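Local coordinates for protein nitrilotriacetate monooxygenase component B (Bacillus cereus ATCC 14579, PDB 3BPK) that probably binds FMN and acts as the flavin-reductase-like component of a monooxygenase system, at residues V86-E91 with E180-I185; E131-M136 with H166-L171. All blocks are in the same frame, centred on the assembly; numbering follows the deposited sequence. Where two conformers were deposited one is given.

Contact 1: residues V86-E91 with E180-I185; sequences VHISDE and EGLKPI
Asp90 and Pro184 form a single backbone bridge, their CA atoms 4.1 Å apart, where the loop after strand 83-88 meets the chain leaving helix 179-182. Two bonds flank the bridge. Ile185 N donates to Ser89 O over 3.0 Å. Glu91 N donates to Lys183 O over 2.9 Å. Lys183 has left helical geometry with positive phi (56°), at the turn that follows the helix.

Asp90 lays its CB against Leu182 O, 3.2 Å away. A water joins Leu182 O to Asp90 OD2 (a weak bond), and OD1 bonds Ser92 OG. A second water links Glu91 OE2 and Pro184 O. The extended Glu91 chain crosses Lys183, and its CG also meets Ile185 CG2 at 3.7 Å. The Lys183 amine turns back to Glu180 O. Ile185 CG1 sits between its backbone N and carbonyl carbon (chi1 63°), and both CG1 and CD1 rest on Ser89 CB. Ile88 CG2 touches Leu182 CD2 at 4.0 Å, the two side chains crossing at about a right angle.

This is structural packing that ties the exit of helix 179-182 to the end of strand 83-88 in the flavin-reductase-like domain. Ser89 OG bonds Val30 O of strand 28-36. Helix 94-100 packs on Ser89 and Ile185, strand 134-146 lies against Ile88, and Ile25 and Ser24 of the second subunit pack on Ile88 and Leu182.

Contact 2: residues E131-M136 with H166-L171; sequences EANIRM and HVAEHL
Arg135 stacks its guanidinium flat on the imidazole of His166, with centres 3.9 Å apart and planes only 6° from parallel. NH2 lies over the centre of the ring. The guanidinium is met off-centre, with CG of His166 towards its rim. Arg135 starts with CG between its backbone N and carbonyl carbon (chi1 75°). The chain then runs extended to NE, and a turn at chi4 (-77°) lays the flat end over the ring. His166 NE2 bonds Glu137 OE2, which probably fixes the ring's rotation and whose negative charge would suit the stacked pair.

The backbones beneath are antiparallel. Arg135 and His166 form a hydrogen-bonded pair: Arg135 N donates to His166 O over 3.0 Å, and His166 N returns a bond to Arg135 O over 2.9 Å. Ile134 and Val167 are a non-hydrogen-bonded pair on the other face of the sheet. Ile134 CG1 touches Val167 CG1 and Leu171 CD1, each at 4.3 Å. Ala168 N closes the ladder on Asn133 O.

Asn133 packs its CB on Leu171 CD1, at 3.7 Å. Its OD1 lies at the edge of the His170 ring, 3.7 Å from CE1, with the amide and ring planes nearly at right angles. On the other branch of the amide, ND2 bonds Asp90 OD2. The Leu171 N to Ala168 O bond begins the 3-10 turn that brings Leu171 back over the strand end.

This is the open end of the hairpin of strands 134-146 and 155-168: strand 83-88 pairs with the first strand, Ile177 of strand 176-177 covers Ile134 and Val167, and His166 to Ala168 pair antiparallel with a strand of the second subunit, so the sheet continues across the dimer interface.

Overall arrangement
Contacts 1 and 2 have centres 9 Å apart and lie on the same side of the chain's centre. Along the sequence, contact 2 is nested inside the loop closed by contact 1: 86-91 comes first, then 131-136, 166-171 and 180-185. Strands 83-88 and 134-146 are neighbours in one antiparallel sheet, and Val86 O probably accepts a hydrogen bond from Met136 N between them. Leu171 also packs on Gly181 and Leu182, so the segments that follow the hairpin touch as well. Both contacts belong to the flavin-reductase-like domain. Both reach the second subunit, which places this corner of the sheet at the dimer interface.

Contact 1: residues V86-E91 with E180-I185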
# COMPACT_ATOMS: atom_id res chain seq x y z
N VAL B 86 -12.27 3.18 -7.57
CA VAL B 86 -11.46 2.15 -6.92
C VAL B 86 -12.39 1.19 -6.20
O VAL B 86 -13.17 1.63 -5.33
CB VAL B 86 -10.46 2.77 -5.92
CG1 VAL B 86 -9.72 1.62 -5.18
CG2 VAL B 86 -9.48 3.68 -6.65
N HIS B 87 -12.32 -0.09 -6.55
CA HIS B 87 -13.17 -1.09 -5.92
C HIS B 87 -12.31 -1.97 -5.03
O HIS B 87 -11.16 -2.31 -5.38
CB HIS B 87 -13.81 -2.02 -6.98
CG HIS B 87 -14.57 -1.28 -8.03
ND1 HIS B 87 -13.95 -0.64 -9.08
CD2 HIS B 87 -15.92 -1.13 -8.24
CE1 HIS B 87 -14.87 -0.10 -9.88
NE2 HIS B 87 -16.07 -0.36 -9.37
N ILE B 88 -12.86 -2.35 -3.89
CA ILE B 88 -12.21 -3.37 -3.05
C ILE B 88 -12.42 -4.74 -3.71
O ILE B 88 -13.53 -5.09 -4.16
CB ILE B 88 -12.84 -3.39 -1.64
CG1 ILE B 88 -12.64 -2.02 -0.96
CG2 ILE B 88 -12.26 -4.53 -0.78
CD1 ILE B 88 -11.20 -1.53 -0.92
N SER B 89 -11.34 -5.50 -3.81
CA SER B 89 -11.37 -6.85 -4.39
C SER B 89 -11.69 -7.87 -3.32
O SER B 89 -11.09 -7.87 -2.24
CB SER B 89 -10.01 -7.20 -5.04
OG SER B 89 -9.67 -6.27 -6.04
N ASP B 90 -12.61 -8.76 -3.65
CA ASP B 90 -13.04 -9.76 -2.68
C ASP B 90 -13.32 -11.12 -3.31
O ASP B 90 -13.34 -11.25 -4.55
CB ASP B 90 -14.20 -9.23 -1.81
CG ASP B 90 -15.51 -9.15 -2.56
OD1 ASP B 90 -15.85 -10.09 -3.33
OD2 ASP B 90 -16.22 -8.14 -2.37
N GLU B 91 -13.49 -12.14 -2.46
CA GLU B 91 -13.64 -13.51 -2.96
C GLU B 91 -14.85 -13.67 -3.90
O GLU B 91 -14.82 -14.55 -4.79
CB GLU B 91 -13.77 -14.48 -1.80
CG GLU B 91 -12.49 -14.61 -0.96
CD GLU B 91 -12.58 -15.66 0.15
OE1 GLU B 91 -13.32 -16.68 -0.04
OE2 GLU B 91 -11.95 -15.47 1.21
N GLU B 180 -14.75 -10.16 8.00
CA GLU B 180 -15.05 -11.54 7.59
C GLU B 180 -16.22 -11.63 6.62
O GLU B 180 -16.29 -12.57 5.83
CB GLU B 180 -15.26 -12.47 8.78
CG GLU B 180 -14.05 -13.39 9.07
CD GLU B 180 -13.60 -14.23 7.85
OE1 GLU B 180 -12.38 -14.25 7.57
OE2 GLU B 180 -14.47 -14.85 7.17
N GLY B 181 -17.14 -10.67 6.65
CA GLY B 181 -18.20 -10.63 5.65
C GLY B 181 -17.70 -10.14 4.30
O GLY B 181 -18.15 -10.59 3.25
N LEU B 182 -16.72 -9.23 4.32
CA LEU B 182 -16.12 -8.70 3.10
C LEU B 182 -15.32 -9.75 2.33
O LEU B 182 -15.41 -9.81 1.10
CB LEU B 182 -15.22 -7.52 3.45
CG LEU B 182 -14.47 -6.85 2.28
CD1 LEU B 182 -15.42 -6.28 1.17
CD2 LEU B 182 -13.52 -5.76 2.82
N LYS B 183 -14.53 -10.55 3.05
CA LYS B 183 -13.65 -11.56 2.41
C LYS B 183 -12.72 -10.92 1.38
O LYS B 183 -12.66 -11.30 0.19
CB LYS B 183 -14.45 -12.72 1.81
CG LYS B 183 -15.24 -13.46 2.87
CD LYS B 183 -15.93 -14.67 2.31
CE LYS B 183 -16.18 -15.71 3.41
NZ LYS B 183 -16.84 -15.15 4.64
N PRO B 184 -11.95 -9.93 1.83
CA PRO B 184 -11.06 -9.25 0.89
C PRO B 184 -9.99 -10.22 0.39
O PRO B 184 -9.62 -11.17 1.10
CB PRO B 184 -10.43 -8.16 1.75
CG PRO B 184 -10.40 -8.79 3.18
CD PRO B 184 -11.78 -9.47 3.22
N ILE B 185 -9.51 -10.00 -0.84
CA ILE B 185 -8.37 -10.79 -1.33
C ILE B 185 -7.10 -9.93 -1.40
O ILE B 185 -7.17 -8.69 -1.58
CB ILE B 185 -8.67 -11.51 -2.67
CG1 ILE B 185 -8.95 -10.53 -3.77
CG2 ILE B 185 -9.81 -12.56 -2.53
CD1 ILE B 185 -7.73 -10.24 -4.59
O HOH W 1 -17.85 -8.99 -0.08
O HOH W 2 -10.79 -13.30 2.32

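Contact 2: residues E131-M136 with H166-L171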
# COMPACT_ATOMS: atom_id res chain seq x y z
N GLU B 131 -20.65 -5.63 -9.20
CA GLU B 131 -20.21 -6.80 -8.46
C GLU B 131 -19.42 -6.48 -7.18
O GLU B 131 -19.40 -7.30 -6.24
CB GLU B 131 -19.38 -7.73 -9.35
CG GLU B 131 -20.20 -8.48 -10.44
CD GLU B 131 -20.61 -7.65 -11.66
OE1 GLU B 131 -20.17 -6.49 -11.81
OE2 GLU B 131 -21.40 -8.19 -12.48
N ALA B 132 -18.77 -5.30 -7.11
CA ALA B 132 -18.05 -4.94 -5.88
C ALA B 132 -18.99 -4.68 -4.71
O ALA B 132 -20.08 -4.12 -4.90
CB ALA B 132 -17.20 -3.69 -6.12
N ASN B 133 -18.55 -5.07 -3.50
CA ASN B 133 -19.28 -4.79 -2.28
C ASN B 133 -18.88 -3.42 -1.67
O ASN B 133 -19.60 -2.85 -0.87
CB ASN B 133 -19.08 -5.95 -1.29
CG ASN B 133 -19.76 -7.24 -1.78
OD1 ASN B 133 -20.97 -7.41 -1.57
ND2 ASN B 133 -19.01 -8.14 -2.42
N ILE B 134 -17.68 -2.93 -2.02
CA ILE B 134 -17.28 -1.59 -1.59
C ILE B 134 -16.58 -0.96 -2.78
O ILE B 134 -15.70 -1.58 -3.42
CB ILE B 134 -16.29 -1.60 -0.38
CG1 ILE B 134 -16.89 -2.31 0.85
CG2 ILE B 134 -15.83 -0.12 -0.03
CD1 ILE B 134 -15.91 -2.48 2.02
N ARG B 135 -17.03 0.23 -3.13
CA ARG B 135 -16.30 1.01 -4.13
C ARG B 135 -16.28 2.48 -3.81
O ARG B 135 -17.13 3.00 -3.06
CB ARG B 135 -16.84 0.73 -5.51
CG ARG B 135 -18.17 1.39 -5.83
CD ARG B 135 -18.64 1.03 -7.26
NE ARG B 135 -19.73 1.92 -7.63
CZ ARG B 135 -20.99 1.81 -7.20
NH1 ARG B 135 -21.39 0.78 -6.46
NH2 ARG B 135 -21.86 2.74 -7.55
N MSE B 136 -15.29 3.15 -4.37
CA MSE B 136 -15.02 4.54 -4.03
C MSE B 136 -14.85 5.34 -5.30
O MSE B 136 -13.98 5.05 -6.11
CB MSE B 136 -13.70 4.61 -3.24
CG MSE B 136 -13.84 3.99 -1.82
SE MSE B 136 -12.12 3.68 -0.98
CE MSE B 136 -11.73 2.05 -1.95
N HIS B 166 -19.46 3.77 -1.58
CA HIS B 166 -20.63 2.89 -1.78
C HIS B 166 -20.30 1.61 -1.04
O HIS B 166 -19.30 0.97 -1.33
CB HIS B 166 -20.82 2.56 -3.24
CG HIS B 166 -21.08 3.77 -4.10
ND1 HIS B 166 -22.35 4.30 -4.24
CD2 HIS B 166 -20.25 4.57 -4.80
CE1 HIS B 166 -22.28 5.37 -5.03
NE2 HIS B 166 -21.02 5.56 -5.37
N VAL B 167 -21.13 1.24 -0.06
CA VAL B 167 -20.82 0.11 0.83
C VAL B 167 -22.01 -0.81 0.98
O VAL B 167 -23.11 -0.33 1.28
CB VAL B 167 -20.40 0.60 2.25
CG1 VAL B 167 -20.08 -0.59 3.16
CG2 VAL B 167 -19.21 1.63 2.18
N ALA B 168 -21.83 -2.11 0.78
CA ALA B 168 -22.94 -3.06 0.96
C ALA B 168 -23.49 -2.97 2.39
O ALA B 168 -22.74 -3.01 3.36
CB ALA B 168 -22.50 -4.50 0.62
N GLU B 169 -24.83 -2.84 2.50
CA GLU B 169 -25.41 -2.60 3.81
C GLU B 169 -25.08 -3.75 4.76
O GLU B 169 -24.84 -3.51 5.96
CB GLU B 169 -26.94 -2.38 3.73
CG GLU B 169 -27.58 -1.95 5.07
CD GLU B 169 -27.99 -3.11 6.00
OE1 GLU B 169 -27.95 -4.30 5.59
OE2 GLU B 169 -28.37 -2.82 7.16
N HIS B 170 -25.03 -4.98 4.24
CA HIS B 170 -24.73 -6.13 5.12
C HIS B 170 -23.33 -6.12 5.74
O HIS B 170 -23.10 -6.87 6.70
CB HIS B 170 -25.01 -7.48 4.45
CG HIS B 170 -24.00 -7.85 3.40
ND1 HIS B 170 -24.10 -7.41 2.09
CD2 HIS B 170 -22.87 -8.59 3.46
CE1 HIS B 170 -23.08 -7.88 1.40
NE2 HIS B 170 -22.32 -8.60 2.20
N LEU B 171 -22.43 -5.32 5.17
CA LEU B 171 -21.05 -5.20 5.68
C LEU B 171 -20.86 -4.08 6.68
O LEU B 171 -19.84 -3.99 7.35
CB LEU B 171 -20.06 -4.94 4.50
CG LEU B 171 -19.97 -6.09 3.50
CD1 LEU B 171 -19.01 -5.72 2.37
CD2 LEU B 171 -19.54 -7.37 4.20